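Local coordinates for putative outer membrane protein (LpxR) (Salmonella typhimurium, PDB 3FID) that probably removes acyl chains from the lipid A part of lipopolysaccharide as a deacylase embedded in the outer membrane, at residues Asn197-Leu202 against Glu254-Ala259; Arg226-Asn231 against Lys250-Tyr255; Glu244-Asn249 against Ser277-Gly282. All coordinates share one frame; numbering follows the deposited sequence.

Contact 1: residues Asn197-Leu202 against Glu254-Ala259; sequences NGFGLL and EYRVGA. With CXE (pentaethylene glycol monodecyl ether), chain L; CXE (pentaethylene glycol monodecyl ether), chain J.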
# COMPACT_ATOMS: atom_id res chain seq x y z
N ASN A 197 -10.18 -7.58 0.12
CA ASN A 197 -9.54 -6.50 0.90
C ASN A 197 -8.04 -6.78 1.12
O ASN A 197 -7.52 -7.81 0.66
CB ASN A 197 -10.25 -6.33 2.26
CG ASN A 197 -11.73 -6.06 2.12
OD1 ASN A 197 -12.15 -5.04 1.57
ND2 ASN A 197 -12.53 -6.99 2.61
N GLY A 198 -7.36 -5.90 1.84
CA GLY A 198 -5.95 -6.10 2.14
C GLY A 198 -5.28 -4.83 2.65
O GLY A 198 -5.77 -3.69 2.40
N PHE A 199 -4.15 -5.02 3.34
CA PHE A 199 -3.37 -3.97 3.96
C PHE A 199 -1.90 -4.12 3.55
O PHE A 199 -1.44 -5.21 3.19
CB PHE A 199 -3.42 -4.10 5.47
CG PHE A 199 -4.82 -4.03 6.05
CD1 PHE A 199 -5.35 -2.80 6.47
CD2 PHE A 199 -5.61 -5.19 6.15
CE1 PHE A 199 -6.64 -2.73 7.01
CE2 PHE A 199 -6.89 -5.13 6.71
CZ PHE A 199 -7.41 -3.91 7.13
N GLY A 200 -1.16 -3.02 3.66
CA GLY A 200 0.30 -3.07 3.53
C GLY A 200 0.68 -3.67 2.20
O GLY A 200 0.18 -3.24 1.14
N LEU A 201 1.57 -4.67 2.23
CA LEU A 201 2.03 -5.29 0.98
C LEU A 201 0.97 -6.23 0.37
O LEU A 201 1.17 -6.80 -0.71
CB LEU A 201 3.36 -6.01 1.23
CG LEU A 201 4.54 -5.07 1.56
CD1 LEU A 201 5.76 -5.88 2.07
CD2 LEU A 201 4.95 -4.18 0.42
N LEU A 202 -0.15 -6.41 1.07
CA LEU A 202 -1.26 -7.20 0.55
C LEU A 202 -2.39 -6.27 0.05
O LEU A 202 -3.45 -6.74 -0.36
CB LEU A 202 -1.79 -8.19 1.62
CG LEU A 202 -1.13 -9.56 1.90
CD1 LEU A 202 -1.24 -10.55 0.72
CD2 LEU A 202 0.34 -9.41 2.37
N GLU A 254 -2.11 -0.44 10.64
CA GLU A 254 -2.50 0.25 9.40
C GLU A 254 -4.02 0.38 9.30
O GLU A 254 -4.75 -0.63 9.38
CB GLU A 254 -1.96 -0.48 8.17
CG GLU A 254 -2.35 0.22 6.82
CD GLU A 254 -1.71 -0.42 5.62
OE1 GLU A 254 -0.50 -0.67 5.69
OE2 GLU A 254 -2.39 -0.64 4.60
N TYR A 255 -4.49 1.61 9.13
CA TYR A 255 -5.92 1.91 9.01
C TYR A 255 -6.22 2.29 7.57
O TYR A 255 -5.44 3.00 6.94
CB TYR A 255 -6.27 3.11 9.90
CG TYR A 255 -6.14 2.80 11.36
CD1 TYR A 255 -7.27 2.43 12.09
CD2 TYR A 255 -4.90 2.88 12.02
CE1 TYR A 255 -7.19 2.16 13.44
CE2 TYR A 255 -4.81 2.60 13.39
CZ TYR A 255 -5.96 2.22 14.08
OH TYR A 255 -5.93 1.91 15.43
N ARG A 256 -7.36 1.83 7.05
CA ARG A 256 -7.75 2.14 5.66
C ARG A 256 -9.25 2.40 5.66
O ARG A 256 -10.01 1.58 6.18
CB ARG A 256 -7.45 0.98 4.69
CG ARG A 256 -6.02 0.48 4.66
CD ARG A 256 -5.72 -0.38 3.40
NE ARG A 256 -4.33 -0.09 3.04
CZ ARG A 256 -3.89 0.58 1.96
NH1 ARG A 256 -2.59 0.75 1.86
NH2 ARG A 256 -4.69 1.02 0.98
N VAL A 257 -9.65 3.54 5.12
CA VAL A 257 -11.04 3.88 4.96
C VAL A 257 -11.19 4.32 3.51
O VAL A 257 -10.43 5.20 3.03
CB VAL A 257 -11.42 5.04 5.93
CG1 VAL A 257 -12.80 5.61 5.59
CG2 VAL A 257 -11.28 4.59 7.42
N GLY A 258 -12.16 3.76 2.80
CA GLY A 258 -12.29 4.14 1.40
C GLY A 258 -13.54 3.69 0.70
O GLY A 258 -14.45 3.16 1.32
N ALA A 259 -13.56 3.90 -0.62
CA ALA A 259 -14.74 3.59 -1.44
C ALA A 259 -14.34 3.38 -2.91
O ALA A 259 -13.30 3.89 -3.38
CB ALA A 259 -15.77 4.72 -1.36
C1 CXE L . -13.05 -4.25 14.00
C2 CXE L . -13.67 -3.78 12.70
C3 CXE L . -12.68 -2.94 11.92
C4 CXE L . -13.08 -1.47 11.82
C5 CXE L . -11.89 -0.58 12.17
C6 CXE L . -11.68 0.54 11.15
C7 CXE L . -11.07 1.75 11.82
C8 CXE L . -10.84 2.87 10.83
C9 CXE L . -11.10 4.21 11.50
C10 CXE L . -9.85 5.10 11.56
O11 CXE L . -9.95 5.92 12.72
C12 CXE L . -8.81 6.76 12.96
C13 CXE L . -7.65 6.01 13.61
O14 CXE L . -7.92 5.75 14.99
C15 CXE L . -6.77 5.28 15.70
C1 CXE J . -15.01 6.56 2.71
C2 CXE J . -14.41 7.56 1.74
C3 CXE J . -14.95 8.94 2.06
C4 CXE J . -14.22 10.01 1.26
C5 CXE J . -14.85 11.37 1.50
C6 CXE J . -14.05 12.45 0.78
C7 CXE J . -14.84 13.74 0.60
C8 CXE J . -14.21 14.57 -0.51
C9 CXE J . -14.42 16.06 -0.28
C10 CXE J . -13.82 16.84 -1.44
O11 CXE J . -14.47 18.11 -1.48
C12 CXE J . -14.04 18.93 -2.57
C13 CXE J . -14.53 20.34 -2.31
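Fully extended first and second torsions (chi1 -180°) carry the Glu-254 carboxylate straight from the strand to the backbone of Gly-200, while Arg-256, its chain bent at chi3, turns its guanidinium back onto the same carboxylate. Glu-254 OE2 takes two firm bonds. Gly-200 N reaches it at 2.8 Å on the syn side, 35° out of the carboxylate plane, and Arg-256 NE comes in at 2.5 Å, nearly along the C-O bond and within the guanidinium plane. Arg-256 NH1 adds a weak bond to OE2. Strand 251-263 belongs to the wall of an outer-membrane beta-barrel, and Glu-254 and Arg-256 point to its interior, where the loop 197-202 is tucked inside. Tyr-255 and Val-257 face outward onto detergent: C13 of the pentaethylene glycol monodecyl ether of chain L lies over a face of the Tyr-255 ring, and C8 of the same molecule is 3.8 Å from Val-257 CG2. On the inner side the Phe-199 ring and the Arg-256 chain lie alongside each other, running opposite ways, with ring and guanidinium planes 74° apart and Phe-199 CD1 3.8 Å from Arg-256 CG. Arg-226 takes the other carboxylate oxygen, OE1, and Asn-289 receives Arg-256 NH2.

Contact 2: residues Arg226-Asn231 against Lys250-Tyr255; sequences REVDKN and KTVDEY. With CXE (pentaethylene glycol monodecyl ether), chain L.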
# COMPACT_ATOMS: atom_id res chain seq x y z
N ARG A 226 0.36 -5.30 12.46
CA ARG A 226 1.42 -6.24 12.11
C ARG A 226 2.62 -6.25 13.02
O ARG A 226 2.99 -5.23 13.61
CB ARG A 226 1.83 -6.12 10.65
CG ARG A 226 2.19 -4.74 10.24
CD ARG A 226 2.20 -4.73 8.71
NE ARG A 226 2.93 -3.59 8.18
CZ ARG A 226 2.37 -2.53 7.58
NH1 ARG A 226 3.15 -1.56 7.10
NH2 ARG A 226 1.06 -2.44 7.44
N GLU A 227 3.18 -7.45 13.19
CA GLU A 227 4.36 -7.66 14.02
C GLU A 227 5.52 -7.80 13.07
O GLU A 227 5.58 -8.73 12.28
CB GLU A 227 4.20 -8.93 14.84
CG GLU A 227 5.20 -9.07 15.95
CD GLU A 227 5.01 -8.02 17.06
OE1 GLU A 227 5.94 -7.95 17.90
OE2 GLU A 227 3.97 -7.28 17.08
N VAL A 228 6.43 -6.83 13.13
CA VAL A 228 7.40 -6.62 12.06
C VAL A 228 8.74 -7.24 12.47
O VAL A 228 9.29 -6.92 13.55
CB VAL A 228 7.55 -5.10 11.76
CG1 VAL A 228 8.61 -4.86 10.66
CG2 VAL A 228 6.20 -4.48 11.34
N ASP A 229 9.24 -8.13 11.63
CA ASP A 229 10.54 -8.73 11.80
C ASP A 229 11.60 -7.98 10.98
O ASP A 229 12.71 -7.69 11.47
CB ASP A 229 10.51 -10.21 11.37
CG ASP A 229 11.88 -10.88 11.48
OD1 ASP A 229 12.38 -11.39 10.46
OD2 ASP A 229 12.47 -10.86 12.60
N LYS A 230 11.27 -7.66 9.73
CA LYS A 230 12.20 -6.95 8.84
C LYS A 230 11.53 -5.80 8.12
O LYS A 230 10.39 -5.91 7.68
CB LYS A 230 12.77 -7.86 7.74
CG LYS A 230 13.58 -9.06 8.21
CD LYS A 230 14.27 -9.71 6.98
CE LYS A 230 15.06 -10.96 7.34
NZ LYS A 230 14.34 -12.22 6.98
N ASN A 231 12.28 -4.72 7.94
CA ASN A 231 11.87 -3.67 7.00
C ASN A 231 13.17 -3.03 6.53
O ASN A 231 13.72 -2.17 7.23
CB ASN A 231 10.97 -2.65 7.69
CG ASN A 231 10.51 -1.56 6.76
OD1 ASN A 231 11.13 -1.29 5.73
ND2 ASN A 231 9.41 -0.92 7.11
N LYS A 250 8.35 -2.75 16.47
CA LYS A 250 7.95 -4.09 16.09
C LYS A 250 6.45 -4.25 15.88
O LYS A 250 6.03 -5.19 15.24
CB LYS A 250 8.49 -5.10 17.11
CG LYS A 250 10.03 -5.00 17.17
CD LYS A 250 10.68 -6.35 17.14
CE LYS A 250 11.12 -6.82 18.52
NZ LYS A 250 12.42 -6.23 18.92
N THR A 251 5.64 -3.34 16.44
CA THR A 251 4.19 -3.38 16.26
C THR A 251 3.73 -2.15 15.50
O THR A 251 3.98 -1.00 15.92
CB THR A 251 3.46 -3.51 17.62
OG1 THR A 251 4.00 -4.63 18.33
CG2 THR A 251 2.01 -3.76 17.39
N VAL A 252 3.08 -2.40 14.36
CA VAL A 252 2.68 -1.34 13.44
C VAL A 252 1.21 -1.60 13.02
O VAL A 252 0.86 -2.70 12.57
CB VAL A 252 3.64 -1.27 12.19
CG1 VAL A 252 3.08 -0.32 11.12
CG2 VAL A 252 5.04 -0.81 12.59
N ASP A 253 0.36 -0.60 13.18
CA ASP A 253 -1.04 -0.68 12.79
C ASP A 253 -1.26 0.10 11.52
O ASP A 253 -0.68 1.18 11.34
CB ASP A 253 -1.94 -0.08 13.87
CG ASP A 253 -1.92 -0.87 15.15
OD1 ASP A 253 -1.52 -2.05 15.12
OD2 ASP A 253 -2.30 -0.30 16.20
N GLU A 254 -2.11 -0.44 10.64
CA GLU A 254 -2.50 0.25 9.40
C GLU A 254 -4.02 0.38 9.30
O GLU A 254 -4.75 -0.63 9.38
CB GLU A 254 -1.96 -0.48 8.17
CG GLU A 254 -2.35 0.22 6.82
CD GLU A 254 -1.71 -0.42 5.62
OE1 GLU A 254 -0.50 -0.67 5.69
OE2 GLU A 254 -2.39 -0.64 4.60
N TYR A 255 -4.49 1.61 9.13
CA TYR A 255 -5.92 1.91 9.01
C TYR A 255 -6.22 2.29 7.57
O TYR A 255 -5.44 3.00 6.94
CB TYR A 255 -6.27 3.11 9.90
CG TYR A 255 -6.14 2.80 11.36
CD1 TYR A 255 -7.27 2.43 12.09
CD2 TYR A 255 -4.90 2.88 12.02
CE1 TYR A 255 -7.19 2.16 13.44
CE2 TYR A 255 -4.81 2.60 13.39
CZ TYR A 255 -5.96 2.22 14.08
OH TYR A 255 -5.93 1.91 15.43
C1 CXE L . -13.05 -4.25 14.00
C2 CXE L . -13.67 -3.78 12.70
C3 CXE L . -12.68 -2.94 11.92
C4 CXE L . -13.08 -1.47 11.82
C5 CXE L . -11.89 -0.58 12.17
C6 CXE L . -11.68 0.54 11.15
C7 CXE L . -11.07 1.75 11.82
C8 CXE L . -10.84 2.87 10.83
C9 CXE L . -11.10 4.21 11.50
C10 CXE L . -9.85 5.10 11.56
O11 CXE L . -9.95 5.92 12.72
C12 CXE L . -8.81 6.76 12.96
C13 CXE L . -7.65 6.01 13.61
O14 CXE L . -7.92 5.75 14.99
C15 CXE L . -6.77 5.28 15.70
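Arg-226 and Val-252 form a hydrogen-bonded antiparallel pair that joins strand 215-228 to strand 251-263, neighbouring staves of the beta-barrel, near the end where the chain leaves for the 232-249 excursion. Arg-226 N gives a short bond to Val-252 O, 2.6 Å, and Val-252 N returns one to Arg-226 O at 2.9 Å; Val-228 N continues the ladder to Lys-250 O.

On the face that carries Arg-226, Val-252 and Glu-254, the arginine starts between its backbone N and carbonyl carbon (chi1 53°) and then runs extended to NE, which carries the guanidinium past Val-252 to the glutamate. Val-252 CG1 lies over one guanidinium face, toward its rim. At the edge, NH2 binds Glu-254 OE1 at 2.9 Å, forming a salt bridge in which the two flat groups stand almost perpendicular, 84° apart: the oxygen is close to the guanidinium plane, yet the nitrogen approaches from above the carboxylate. The stronger partner of this carboxylate is Arg-256, on OE2. Tyr-178 offers Arg-226 a cation-pi contact.

Beside the arginine, Val-228 and Val-252 meet through their CG2 methyls, 4.0 Å apart.

The opposite face bears the non-hydrogen-bonded pair Glu-227 and Thr-251, both exposed. A bend at chi2 folds the glutamate across to its neighbour, and Thr-251 OG1 donates to Glu-227 OE2 at 2.9 Å, on the syn side of the carboxylate and 22° out of its plane.

Contact 3: residues Glu244-Asn249 against Ser277-Gly282; sequences ETVDIN and SEFRTG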
# COMPACT_ATOMS: atom_id res chain seq x y z
N GLU A 244 22.60 2.82 9.84
CA GLU A 244 21.19 2.49 9.94
C GLU A 244 20.64 3.61 10.77
O GLU A 244 21.15 3.85 11.86
CB GLU A 244 20.98 1.22 10.73
CG GLU A 244 21.60 -0.01 10.22
CD GLU A 244 21.21 -1.20 11.09
OE1 GLU A 244 22.15 -1.91 11.54
OE2 GLU A 244 19.98 -1.40 11.35
N THR A 245 19.62 4.29 10.29
CA THR A 245 19.25 5.57 10.90
C THR A 245 18.25 5.49 12.06
O THR A 245 18.11 6.45 12.79
CB THR A 245 18.70 6.56 9.85
OG1 THR A 245 17.53 5.99 9.23
CG2 THR A 245 19.74 6.88 8.79
N VAL A 246 17.56 4.36 12.22
CA VAL A 246 16.44 4.28 13.17
C VAL A 246 16.38 2.94 13.89
O VAL A 246 17.00 1.98 13.44
CB VAL A 246 15.07 4.46 12.45
CG1 VAL A 246 15.05 5.74 11.63
CG2 VAL A 246 14.76 3.26 11.54
N ASP A 247 15.63 2.89 15.00
CA ASP A 247 15.26 1.66 15.68
C ASP A 247 13.79 1.33 15.33
O ASP A 247 12.87 2.03 15.77
CB ASP A 247 15.39 1.86 17.21
CG ASP A 247 16.84 2.02 17.64
OD1 ASP A 247 17.65 1.15 17.27
OD2 ASP A 247 17.16 3.01 18.33
N ILE A 248 13.58 0.26 14.56
CA ILE A 248 12.21 -0.06 14.11
C ILE A 248 11.29 -0.37 15.29
O ILE A 248 11.74 -0.83 16.33
CB ILE A 248 12.13 -1.24 13.08
CG1 ILE A 248 12.49 -2.59 13.73
CG2 ILE A 248 12.99 -0.92 11.86
CD1 ILE A 248 11.85 -3.80 12.99
N ASN A 249 10.00 -0.05 15.12
CA ASN A 249 8.99 -0.47 16.08
C ASN A 249 8.46 -1.79 15.57
O ASN A 249 8.18 -1.94 14.37
CB ASN A 249 7.84 0.52 16.13
CG ASN A 249 8.17 1.76 16.92
OD1 ASN A 249 9.00 1.75 17.83
ND2 ASN A 249 7.47 2.85 16.60
N SER A 277 3.52 4.87 13.78
CA SER A 277 4.97 5.01 13.81
C SER A 277 5.73 3.70 13.53
O SER A 277 5.64 2.74 14.29
CB SER A 277 5.42 5.58 15.16
OG SER A 277 6.81 5.87 15.10
N GLU A 278 6.54 3.70 12.49
CA GLU A 278 7.37 2.50 12.18
C GLU A 278 8.74 2.42 12.86
O GLU A 278 9.47 1.43 12.71
CB GLU A 278 7.52 2.39 10.66
CG GLU A 278 6.16 2.15 9.99
CD GLU A 278 6.31 1.82 8.52
OE1 GLU A 278 6.62 2.72 7.76
OE2 GLU A 278 6.13 0.64 8.15
N PHE A 279 9.11 3.48 13.58
CA PHE A 279 10.36 3.48 14.34
C PHE A 279 10.28 4.39 15.54
O PHE A 279 9.45 5.32 15.60
CB PHE A 279 11.58 3.81 13.47
CG PHE A 279 11.43 5.06 12.66
CD1 PHE A 279 10.78 5.03 11.42
CD2 PHE A 279 11.97 6.27 13.11
CE1 PHE A 279 10.64 6.18 10.67
CE2 PHE A 279 11.82 7.44 12.34
CZ PHE A 279 11.17 7.39 11.14
N ARG A 280 11.15 4.13 16.51
CA ARG A 280 10.98 4.74 17.83
C ARG A 280 10.86 6.26 17.78
O ARG A 280 10.04 6.86 18.50
CB ARG A 280 12.14 4.34 18.76
CG ARG A 280 12.21 2.87 19.03
CD ARG A 280 13.11 2.64 20.20
NE ARG A 280 13.27 1.21 20.46
CZ ARG A 280 13.99 0.74 21.46
NH1 ARG A 280 14.09 -0.56 21.63
NH2 ARG A 280 14.62 1.59 22.28
N THR A 281 11.71 6.88 16.97
CA THR A 281 11.78 8.34 16.87
C THR A 281 10.88 8.93 15.76
O THR A 281 10.94 10.13 15.47
CB THR A 281 13.23 8.80 16.69
OG1 THR A 281 13.81 8.12 15.56
CG2 THR A 281 14.04 8.46 17.95
N GLY A 282 10.03 8.09 15.16
CA GLY A 282 9.09 8.55 14.13
C GLY A 282 7.73 8.90 14.69
O GLY A 282 7.57 9.15 15.89
O HOH W 1 14.40 5.44 15.97
O HOH W 2 11.33 -0.40 19.05
O HOH W 3 8.67 -1.08 11.78
O HOH W 4 7.23 5.63 17.90
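Backbone bonds come first: Arg-280 N donates to Asp-247 O at 2.8 Å, and Asn-249 N to Glu-278 O at 2.9 Å. They flank Ile-248 and Phe-279, whose CA atoms lie only 4.0 Å apart in a single bridge between two irregular loops, one leading into strand 251-263 and the other joining strands 266-275 and 285-295.

Of the side-chain bonds, the amide of Asn-249 makes the direct one. Its ND2 meets Ser-277 O at 2.9 Å and almost straight (175°), the oxygen lying in the amide plane while the nitrogen stands above the carbonyl plane.

Apolar contact centres on Phe-279. A chi1 of 51° sets its ring under Val-246, whose CG1 makes a CH-pi contact 3.8 Å from the ring centroid, over the face. Alongside, the aliphatic part of Arg-280 rests on Asp-247 CB.

Water supplies the remaining links. One molecule receives Arg-280 NE and donates to Ile-248 O; another donates to both Asn-249 O and Glu-278 O; a third joins Asp-247 N to Thr-281 OG1; a fourth connects Asn-249 ND2, Ser-277 OG and Arg-280 O.

The two loops, the second closing in the type I turn 279-282, are thus joined by two main-chain bonds, one amide bond and four waters, while apolar contact comes mainly from Val-246 on the Phe-279 face. Asp-247 and Arg-280, though opposite in charge, make no direct ion pair; any attraction between them is probably modest.

Contacts 1 and 2 both use strand 251-263 and share Glu-254, whose two oxygens divide the work: OE2 serves the inserted loop in contact 1 and OE1 the adjoining strand in contact 2. Contact 1 is buried inside the barrel, where a backbone N-H meets a carboxylate itself paired with Arg-256 of the same strand; contact 2 is regular strand pairing that passes from a buried ion pair to an exposed edge, and contact 3 lies farthest from the chain centre, between loops, where waters carry many of the links. Contacts 2 and 3 touch where Val-252 CG2 packs against Ser-277 and Glu-278, and a long, weak ion pair runs from Arg-226 to Glu-278. Contacts 1 and 3 stay about 7 Å apart at their nearest atoms.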